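Local structure of N-acetyltransferase domain-containing protein (2OZH) at residues V5-I19 against I42-Q56. The protein probably transfers an acyl group, such as acetyl from acetyl-CoA, to an acceptor, as a member of the GNAT family. Sequence-based numbering, arbitrary orientation.
With EDO (1,2-ethanediol), chain G.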
loop_
_atom_site.group_PDB
_atom_site.type_symbol
_atom_site.label_atom_id
_atom_site.label_comp_id
_atom_site.label_asym_id
_atom_site.label_seq_id
_atom_site.Cartn_x
_atom_site.Cartn_y
_atom_site.Cartn_z
ATOM N N VAL A 5 8.409 16.726 -21.522
ATOM C CA VAL A 5 8.574 15.356 -20.988
ATOM C C VAL A 5 7.329 14.552 -21.222
ATOM O O VAL A 5 6.214 15.021 -21.013
ATOM C CB VAL A 5 8.958 15.358 -19.475
ATOM C CG1 VAL A 5 7.849 16.013 -18.629
ATOM C CG2 VAL A 5 9.298 13.999 -18.940
ATOM N N HIS A 6 7.503 13.288 -21.591
ATOM C CA HIS A 6 6.369 12.423 -21.765
ATOM C C HIS A 6 6.153 11.633 -20.488
ATOM O O HIS A 6 7.101 11.030 -19.965
ATOM C CB HIS A 6 6.663 11.399 -22.864
ATOM C CG HIS A 6 6.946 11.992 -24.191
ATOM N ND1 HIS A 6 5.964 12.567 -24.970
ATOM C CD2 HIS A 6 8.093 12.087 -24.895
ATOM C CE1 HIS A 6 6.510 12.991 -26.096
ATOM N NE2 HIS A 6 7.802 12.723 -26.072
ATOM N N VAL A 7 4.911 11.572 -19.980
ATOM C CA VAL A 7 4.586 10.817 -18.789
ATOM C C VAL A 7 3.682 9.681 -19.211
ATOM O O VAL A 7 2.672 9.898 -19.905
ATOM C CB VAL A 7 3.889 11.680 -17.699
ATOM C CG1 VAL A 7 3.570 10.817 -16.502
ATOM C CG2 VAL A 7 4.840 12.831 -17.284
ATOM N N SER A 8 4.057 8.459 -18.854
ATOM C CA SER A 8 3.274 7.287 -19.182
ATOM C C SER A 8 3.067 6.393 -17.989
ATOM O O SER A 8 3.912 6.340 -17.082
ATOM C CB SER A 8 3.992 6.480 -20.247
ATOM O OG SER A 8 3.241 5.313 -20.638
ATOM N N THR A 9 1.933 5.686 -17.992
ATOM C CA THR A 9 1.697 4.617 -17.050
ATOM C C THR A 9 1.722 3.229 -17.699
ATOM O O THR A 9 1.345 2.242 -17.079
ATOM C CB THR A 9 0.370 4.781 -16.291
ATOM O OG1 THR A 9 -0.687 4.928 -17.250
ATOM C CG2 THR A 9 0.433 5.984 -15.386
ATOM N N ASP A 10 2.212 3.145 -18.938
ATOM C CA ASP A 10 2.369 1.881 -19.642
ATOM C C ASP A 10 3.706 1.243 -19.275
ATOM O O ASP A 10 4.763 1.729 -19.712
ATOM C CB ASP A 10 2.269 2.155 -21.143
ATOM C CG ASP A 10 2.347 0.896 -21.976
ATOM O OD1 ASP A 10 2.779 -0.173 -21.518
ATOM O OD2 ASP A 10 1.981 1.015 -23.172
ATOM N N ASN A 11 3.669 0.161 -18.492
ATOM C CA ASN A 11 4.889 -0.441 -18.023
ATOM C C ASN A 11 5.790 -0.926 -19.133
ATOM O O ASN A 11 7.012 -1.057 -18.912
ATOM C CB ASN A 11 4.608 -1.605 -17.092
ATOM C CG ASN A 11 4.102 -1.185 -15.711
ATOM O OD1 ASN A 11 3.998 -0.012 -15.388
ATOM N ND2 ASN A 11 3.839 -2.184 -14.885
ATOM N N SER A 12 5.225 -1.208 -20.308
ATOM C CA SER A 12 6.059 -1.676 -21.399
ATOM C C SER A 12 7.108 -0.667 -21.864
ATOM O O SER A 12 8.108 -1.076 -22.468
ATOM C CB SER A 12 5.225 -2.149 -22.590
ATOM O OG SER A 12 4.593 -1.060 -23.230
ATOM N N LEU A 13 6.877 0.615 -21.627
ATOM C CA LEU A 13 7.833 1.666 -21.975
ATOM C C LEU A 13 8.953 1.810 -20.946
ATOM O O LEU A 13 9.998 2.372 -21.269
ATOM C CB LEU A 13 7.130 3.007 -22.088
ATOM C CG LEU A 13 6.289 3.133 -23.350
ATOM C CD1 LEU A 13 5.210 4.201 -23.187
ATOM C CD2 LEU A 13 7.158 3.459 -24.536
ATOM N N LEU A 14 8.785 1.286 -19.734
ATOM C CA LEU A 14 9.805 1.488 -18.699
ATOM C C LEU A 14 11.127 0.843 -19.078
ATOM O O LEU A 14 11.154 -0.251 -19.670
ATOM C CB LEU A 14 9.326 0.915 -17.371
ATOM C CG LEU A 14 8.092 1.576 -16.750
ATOM C CD1 LEU A 14 7.628 0.749 -15.564
ATOM C CD2 LEU A 14 8.369 3.012 -16.338
ATOM N N ASP A 15 12.209 1.485 -18.669
ATOM C CA ASP A 15 13.562 0.952 -18.816
ATOM C C ASP A 15 13.883 0.275 -17.488
ATOM O O ASP A 15 14.341 0.905 -16.542
ATOM C CB ASP A 15 14.520 2.088 -19.158
ATOM C CG ASP A 15 15.955 1.628 -19.408
ATOM O OD1 ASP A 15 16.307 0.517 -18.949
ATOM O OD2 ASP A 15 16.709 2.424 -20.023
ATOM N N ILE A 16 13.589 -1.019 -17.391
ATOM C CA ILE A 16 13.700 -1.742 -16.139
ATOM C C ILE A 16 15.138 -1.753 -15.663
ATOM O O ILE A 16 15.383 -1.620 -14.462
ATOM C CB ILE A 16 13.131 -3.191 -16.273
ATOM C CG1 ILE A 16 11.682 -3.185 -16.787
ATOM C CG2 ILE A 16 13.260 -3.928 -14.961
ATOM C CD1 ILE A 16 10.673 -2.542 -15.881
ATOM N N GLY A 17 16.095 -1.913 -16.569
ATOM C CA GLY A 17 17.494 -1.931 -16.153
ATOM C C GLY A 17 17.910 -0.620 -15.552
ATOM O O GLY A 17 18.644 -0.582 -14.555
ATOM N N LEU A 18 17.504 0.488 -16.166
ATOM C CA LEU A 18 17.799 1.798 -15.581
ATOM C C LEU A 18 17.200 1.935 -14.186
ATOM O O LEU A 18 17.842 2.476 -13.269
ATOM C CB LEU A 18 17.248 2.914 -16.484
ATOM C CG LEU A 18 17.334 4.331 -15.917
ATOM C CD1 LEU A 18 18.718 4.872 -15.914
ATOM C CD2 LEU A 18 16.367 5.262 -16.634
ATOM N N ILE A 19 15.948 1.520 -14.020
ATOM C CA ILE A 19 15.293 1.644 -12.751
ATOM C C ILE A 19 16.016 0.782 -11.726
ATOM O O ILE A 19 16.231 1.193 -10.595
ATOM C CB ILE A 19 13.799 1.253 -12.872
ATOM C CG1 ILE A 19 13.047 2.232 -13.758
ATOM C CG2 ILE A 19 13.153 1.147 -11.494
ATOM C CD1 ILE A 19 11.732 1.652 -14.245
ATOM N N ILE A 42 7.154 -3.698 -10.100
ATOM C CA ILE A 42 6.593 -2.933 -11.197
ATOM C C ILE A 42 5.347 -3.600 -11.761
ATOM O O ILE A 42 4.348 -2.922 -12.036
ATOM C CB ILE A 42 7.711 -2.697 -12.256
ATOM C CG1 ILE A 42 8.656 -1.602 -11.745
ATOM C CG2 ILE A 42 7.136 -2.365 -13.624
ATOM C CD1 ILE A 42 9.921 -1.418 -12.563
ATOM N N ASP A 43 5.408 -4.929 -11.898
ATOM C CA ASP A 43 4.294 -5.679 -12.462
ATOM C C ASP A 43 3.026 -5.509 -11.629
ATOM O O ASP A 43 1.912 -5.580 -12.163
ATOM C CB ASP A 43 4.628 -7.150 -12.546
ATOM C CG ASP A 43 5.661 -7.490 -13.610
ATOM O OD1 ASP A 43 5.974 -6.672 -14.470
ATOM O OD2 ASP A 43 6.130 -8.654 -13.565
ATOM N N HIS A 44 3.170 -5.218 -10.345
ATOM C CA HIS A 44 2.020 -5.120 -9.430
ATOM C C HIS A 44 1.772 -3.735 -8.891
ATOM O O HIS A 44 1.082 -3.548 -7.884
ATOM C CB HIS A 44 2.184 -6.137 -8.298
ATOM C CG HIS A 44 2.166 -7.531 -8.786
ATOM N ND1 HIS A 44 0.997 -8.169 -9.130
ATOM C CD2 HIS A 44 3.183 -8.389 -9.049
ATOM C CE1 HIS A 44 1.302 -9.383 -9.560
ATOM N NE2 HIS A 44 2.612 -9.538 -9.534
ATOM N N SER A 45 2.298 -2.734 -9.578
ATOM C CA SER A 45 2.134 -1.348 -9.217
ATOM C C SER A 45 1.640 -0.531 -10.376
ATOM O O SER A 45 1.755 -0.946 -11.534
ATOM C CB SER A 45 3.492 -0.750 -8.793
ATOM O OG SER A 45 4.039 -1.465 -7.697
ATOM N N LEU A 46 1.140 0.663 -10.066
ATOM C CA LEU A 46 0.845 1.687 -11.047
ATOM C C LEU A 46 2.058 2.589 -11.127
ATOM O O LEU A 46 2.414 3.294 -10.192
ATOM C CB LEU A 46 -0.395 2.491 -10.663
ATOM C CG LEU A 46 -0.798 3.615 -11.616
ATOM C CD1 LEU A 46 -1.106 3.107 -12.988
ATOM C CD2 LEU A 46 -2.030 4.332 -11.059
ATOM N N CYS A 47 2.777 2.472 -12.238
ATOM C CA CYS A 47 4.068 3.112 -12.399
ATOM C C CYS A 47 3.962 4.275 -13.363
ATOM O O CYS A 47 3.232 4.208 -14.361
ATOM C CB CYS A 47 5.115 2.142 -12.924
ATOM S SG CYS A 47 5.403 0.714 -11.859
ATOM N N PHE A 48 4.699 5.336 -13.049
ATOM C CA PHE A 48 4.741 6.576 -13.849
ATOM C C PHE A 48 6.173 6.736 -14.340
ATOM O O PHE A 48 7.096 6.934 -13.550
ATOM C CB PHE A 48 4.328 7.783 -12.989
ATOM C CG PHE A 48 2.899 7.699 -12.525
ATOM C CD1 PHE A 48 2.547 6.873 -11.485
ATOM C CD2 PHE A 48 1.887 8.435 -13.143
ATOM C CE1 PHE A 48 1.225 6.772 -11.078
ATOM C CE2 PHE A 48 0.576 8.327 -12.752
ATOM C CZ PHE A 48 0.244 7.499 -11.719
ATOM N N GLY A 49 6.348 6.661 -15.644
ATOM C CA GLY A 49 7.654 6.910 -16.229
ATOM C C GLY A 49 7.668 8.242 -16.919
ATOM O O GLY A 49 6.694 8.630 -17.552
ATOM N N GLY A 50 8.780 8.953 -16.824
ATOM C CA GLY A 50 8.995 10.161 -17.580
ATOM C C GLY A 50 10.119 9.950 -18.588
ATOM O O GLY A 50 11.130 9.340 -18.255
ATOM N N PHE A 51 9.864 10.405 -19.802
ATOM C CA PHE A 51 10.744 10.121 -20.934
ATOM C C PHE A 51 11.032 11.378 -21.730
ATOM O O PHE A 51 10.123 12.194 -21.949
ATOM C CB PHE A 51 10.093 9.100 -21.874
ATOM C CG PHE A 51 9.707 7.807 -21.191
ATOM C CD1 PHE A 51 8.505 7.704 -20.529
ATOM C CD2 PHE A 51 10.555 6.709 -21.193
ATOM C CE1 PHE A 51 8.142 6.557 -19.899
ATOM C CE2 PHE A 51 10.213 5.556 -20.553
ATOM C CZ PHE A 51 9.024 5.457 -19.923
ATOM N N VAL A 52 12.268 11.491 -22.189
ATOM C CA VAL A 52 12.672 12.570 -23.085
ATOM C C VAL A 52 13.535 11.963 -24.188
ATOM O O VAL A 52 14.513 11.306 -23.912
ATOM C CB VAL A 52 13.467 13.660 -22.330
ATOM C CG1 VAL A 52 13.943 14.757 -23.306
ATOM C CG2 VAL A 52 12.634 14.246 -21.206
ATOM N N ASP A 53 13.169 12.233 -25.431
ATOM C CA ASP A 53 13.961 11.843 -26.600
ATOM C C ASP A 53 14.349 10.365 -26.557
ATOM O O ASP A 53 15.474 9.959 -26.856
ATOM C CB ASP A 53 15.193 12.745 -26.751
ATOM C CG ASP A 53 14.833 14.200 -27.030
ATOM O OD1 ASP A 53 13.735 14.498 -27.512
ATOM O OD2 ASP A 53 15.702 15.042 -26.756
ATOM N N GLY A 54 13.382 9.548 -26.176
ATOM C CA GLY A 54 13.530 8.119 -26.270
ATOM C C GLY A 54 14.151 7.424 -25.088
ATOM O O GLY A 54 14.382 6.214 -25.125
ATOM N N ARG A 55 14.508 8.211 -24.052
ATOM C CA ARG A 55 15.170 7.700 -22.879
ATOM C C ARG A 55 14.316 8.004 -21.651
ATOM O O ARG A 55 13.724 9.077 -21.570
ATOM C CB ARG A 55 16.514 8.396 -22.681
ATOM C CG ARG A 55 17.704 7.775 -23.412
ATOM C CD ARG A 55 17.617 7.742 -24.869
ATOM N NE ARG A 55 17.458 9.023 -25.560
ATOM C CZ ARG A 55 18.432 9.838 -25.970
ATOM N NH1 ARG A 55 19.716 9.542 -25.769
ATOM N NH2 ARG A 55 18.102 10.902 -26.666
ATOM N N GLN A 56 14.316 7.087 -20.698
ATOM C CA GLN A 56 13.659 7.347 -19.413
ATOM C C GLN A 56 14.553 8.256 -18.570
ATOM O O GLN A 56 15.747 8.028 -18.431
ATOM C CB GLN A 56 13.373 6.062 -18.680
ATOM C CG GLN A 56 12.497 6.304 -17.442
ATOM C CD GLN A 56 11.978 5.089 -16.781
ATOM O OE1 GLN A 56 12.061 3.987 -17.302
ATOM N NE2 GLN A 56 11.339 5.293 -15.616
HETATM C C1 EDO G . 1.868 -13.281 -7.880
HETATM O O1 EDO G . 0.775 -12.375 -8.064
HETATM C C2 EDO G . 3.040 -12.512 -7.290
HETATM O O2 EDO G . 4.033 -12.297 -8.291
HETATM O O HOH W 1 1.662 1.126 -14.595
HETATM O O HOH W 2 4.620 2.752 -16.349
HETATM O O HOH W 3 4.605 -4.822 -15.903
HETATM O O HOH W 4 16.002 4.769 -21.203
#
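Q56 holds the start of helix 16-26, through D15 and L18, to the sheet by one long, nearly straight side chain. Q56 CB lies 3.7 Å from L18 CD2, where the two side chains cross at a slant. CG leaves anti to the backbone N (chi1 -171°), and the extended chain then carries the amide past L14 CD2, which lies 3.8 Å from Q56 NE2, to I19 CD1. At the tip, Q56 OE1 accepts from D15 N at 2.9 Å, with the donor almost in line with the C=O bond, while Q56 NE2 donates a hydrogen bond to A58 O. A glutamine suits this buried place because one amide both accepts and donates. D15 is the N-cap of that helix: its short carboxylate can accept a backbone N-H there, OD1 taking that of L18, and a water joins OD2 to Q56 N.

In the 3-10 turn and loop that lead to helix 16-26, N11 and L14 meet I42. L14 reaches tip to tip toward I42, CD1 to CG2 at 3.7 Å, and I42 CD1 goes on to meet I16 and I19; branched aliphatic chains fill this junction of two helices. N11 slides past I42 in the opposite direction; its amide suits the place by donating, weakly, from ND2 to I42 O while OD1 accepts from two waters that reach the backbone of C47. G49, lacking a CB, lets L14 CD2 approach its CA to 4.0 Å. T9 CG2 sits over a face of F48, 3.8 Å from the centroid, a CH-pi contact.

Paired backbone bonds of H6 with F51 and S8 with G49 add strand 6-8 antiparallel to strand 46-52, as the first strand of the GNAT sheet. V7 and F48 face helix 86-96, whereas L14 and I19, the latter in helix 16-26, pack on F59 of strand 55-64, and I16 and I19 also touch helix 35-43.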